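Local coordinates for protein thiosulfate sulfurtransferase RDL2, mitochondrial (Saccharomyces cerevisiae, PDB 6K6R) that transfers the sulfane sulfur of thiosulfate to cyanide, giving thiocyanate and sulfite, as a single-domain mitochondrial rhodanese, at residues A[56-61]-A[73-78]. Sequence-based numbering, arbitrary orientation.
Sequences EPKEVK and VNSAPG
The flat carboxylate of Glu-56 has Ser-75 N, Ser-75 OG and Asn-74 CB displaced to one face, a bridging water to the other, and Lys-58 NZ nearer its plane at the OE1 end. OE2 accepts a weak hydrogen bond from Ser-75 N at 3.0 Å, bent to 133° at the hydrogen. OE1 takes the bond from Ser-75 OG, though the modelled separation of OE1 and OG is too short to be trusted. Glutamate suits the place because its two oxygens can serve an amide and a hydroxyl of one residue; serine offers a small donor close to its own N-H. The Glu-56 chain folds at chi2 (-53°), which helps turn the carboxylate to the loop. On the side of OE1 away from OE2, Lys-58 NZ meets the anti lone pair at 2.9 Å, a salt bridge that probably steadies the negative charge. The water joins OE2 to Asn-74 N. Glu-56 sits at the N-cap position of helix 57-60, and its N-H is taken by Glu-59 OE1, itself paired with Arg-111. This surface contact ties the helix start to the loop after strand 69-70; strands 49-53 and 69-70 are neighbours in the parallel sheet of the rhodanese fold.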
loop_
_atom_site.group_PDB
_atom_site.type_symbol
_atom_site.label_atom_id
_atom_site.label_comp_id
_atom_site.label_asym_id
_atom_site.label_seq_id
_atom_site.Cartn_x
_atom_site.Cartn_y
_atom_site.Cartn_z
ATOM N N GLU A 56 -2.523 2.363 10.621
ATOM C CA GLU A 56 -1.575 2.302 11.717
ATOM C C GLU A 56 -1.313 0.846 12.096
ATOM O O GLU A 56 -2.203 -0.002 11.978
ATOM C CB GLU A 56 -2.104 3.073 12.923
ATOM C CG GLU A 56 -2.059 4.580 12.752
ATOM C CD GLU A 56 -0.683 5.077 12.354
ATOM O OE1 GLU A 56 0.308 4.638 12.972
ATOM O OE2 GLU A 56 -0.589 5.904 11.423
ATOM N N PRO A 57 -0.095 0.527 12.541
ATOM C CA PRO A 57 0.190 -0.857 12.962
ATOM C C PRO A 57 -0.781 -1.368 14.008
ATOM O O PRO A 57 -0.995 -2.583 14.113
ATOM C CB PRO A 57 1.619 -0.767 13.515
ATOM C CG PRO A 57 2.206 0.434 12.868
ATOM C CD PRO A 57 1.079 1.404 12.684
ATOM N N LYS A 58 -1.383 -0.462 14.783
ATOM C CA LYS A 58 -2.398 -0.865 15.750
ATOM C C LYS A 58 -3.596 -1.507 15.057
ATOM O O LYS A 58 -4.159 -2.487 15.560
ATOM C CB LYS A 58 -2.828 0.338 16.605
ATOM C CG LYS A 58 -1.683 1.190 17.213
ATOM C CD LYS A 58 -1.088 2.209 16.236
ATOM C CE LYS A 58 0.372 2.514 16.555
ATOM N NZ LYS A 58 1.026 3.321 15.483
ATOM N N GLU A 59 -3.987 -0.987 13.892
ATOM C CA GLU A 59 -5.098 -1.575 13.150
ATOM C C GLU A 59 -4.685 -2.830 12.389
ATOM O O GLU A 59 -5.512 -3.726 12.185
ATOM C CB GLU A 59 -5.685 -0.552 12.175
ATOM C CG GLU A 59 -6.036 0.778 12.812
ATOM C CD GLU A 59 -6.292 1.861 11.786
ATOM O OE1 GLU A 59 -5.440 2.766 11.649
ATOM O OE2 GLU A 59 -7.344 1.806 11.114
ATOM N N VAL A 60 -3.422 -2.911 11.959
ATOM C CA VAL A 60 -2.946 -4.093 11.251
ATOM C C VAL A 60 -2.946 -5.322 12.151
ATOM O O VAL A 60 -2.982 -6.453 11.651
ATOM C CB VAL A 60 -1.542 -3.833 10.670
ATOM C CG1 VAL A 60 -1.187 -4.883 9.633
ATOM C CG2 VAL A 60 -1.475 -2.445 10.055
ATOM N N LYS A 61 -2.916 -5.132 13.473
ATOM C CA LYS A 61 -2.978 -6.268 14.388
ATOM C C LYS A 61 -4.305 -7.007 14.276
ATOM O O LYS A 61 -4.360 -8.221 14.502
ATOM C CB LYS A 61 -2.756 -5.798 15.826
ATOM C CG LYS A 61 -1.381 -5.204 16.086
ATOM C CD LYS A 61 -0.302 -6.272 16.077
ATOM C CE LYS A 61 0.944 -5.799 16.808
ATOM N NZ LYS A 61 0.672 -5.524 18.246
ATOM N N VAL A 73 0.526 6.228 7.092
ATOM C CA VAL A 73 0.592 7.592 6.579
ATOM C C VAL A 73 0.463 8.608 7.710
ATOM O O VAL A 73 1.136 9.644 7.705
ATOM C CB VAL A 73 -0.480 7.798 5.490
ATOM C CG1 VAL A 73 -1.851 7.363 5.989
ATOM C CG2 VAL A 73 -0.505 9.245 5.020
ATOM N N ASN A 74 -0.388 8.329 8.701
ATOM C CA ASN A 74 -0.540 9.246 9.826
ATOM C C ASN A 74 0.740 9.319 10.652
ATOM O O ASN A 74 1.200 10.410 11.007
ATOM C CB ASN A 74 -1.717 8.817 10.704
ATOM C CG ASN A 74 -3.057 9.197 10.111
ATOM O OD1 ASN A 74 -3.140 10.043 9.221
ATOM N ND2 ASN A 74 -4.119 8.570 10.603
ATOM N N SER A 75 1.331 8.165 10.966
ATOM C CA SER A 75 2.530 8.149 11.797
ATOM C C SER A 75 3.742 8.672 11.035
ATOM O O SER A 75 4.454 9.559 11.518
ATOM C CB SER A 75 2.791 6.735 12.318
ATOM O OG SER A 75 1.843 6.372 13.306
ATOM N N ALA A 76 3.994 8.134 9.842
ATOM C CA ALA A 76 5.186 8.462 9.059
ATOM C C ALA A 76 4.786 8.850 7.643
ATOM O O ALA A 76 4.903 8.045 6.708
ATOM C CB ALA A 76 6.173 7.294 9.047
ATOM N N PRO A 77 4.313 10.084 7.443
ATOM C CA PRO A 77 3.974 10.526 6.080
ATOM C C PRO A 77 5.187 10.726 5.187
ATOM O O PRO A 77 5.054 10.619 3.963
ATOM C CB PRO A 77 3.227 11.846 6.312
ATOM C CG PRO A 77 3.721 12.329 7.634
ATOM C CD PRO A 77 4.002 11.106 8.455
ATOM N N GLY A 78 6.359 11.005 5.751
ATOM C CA GLY A 78 7.563 11.138 4.954
ATOM C C GLY A 78 8.355 9.849 4.859
ATOM O O GLY A 78 9.557 9.872 4.579
HETATM O O HOH W 1 -2.508 6.038 9.197
#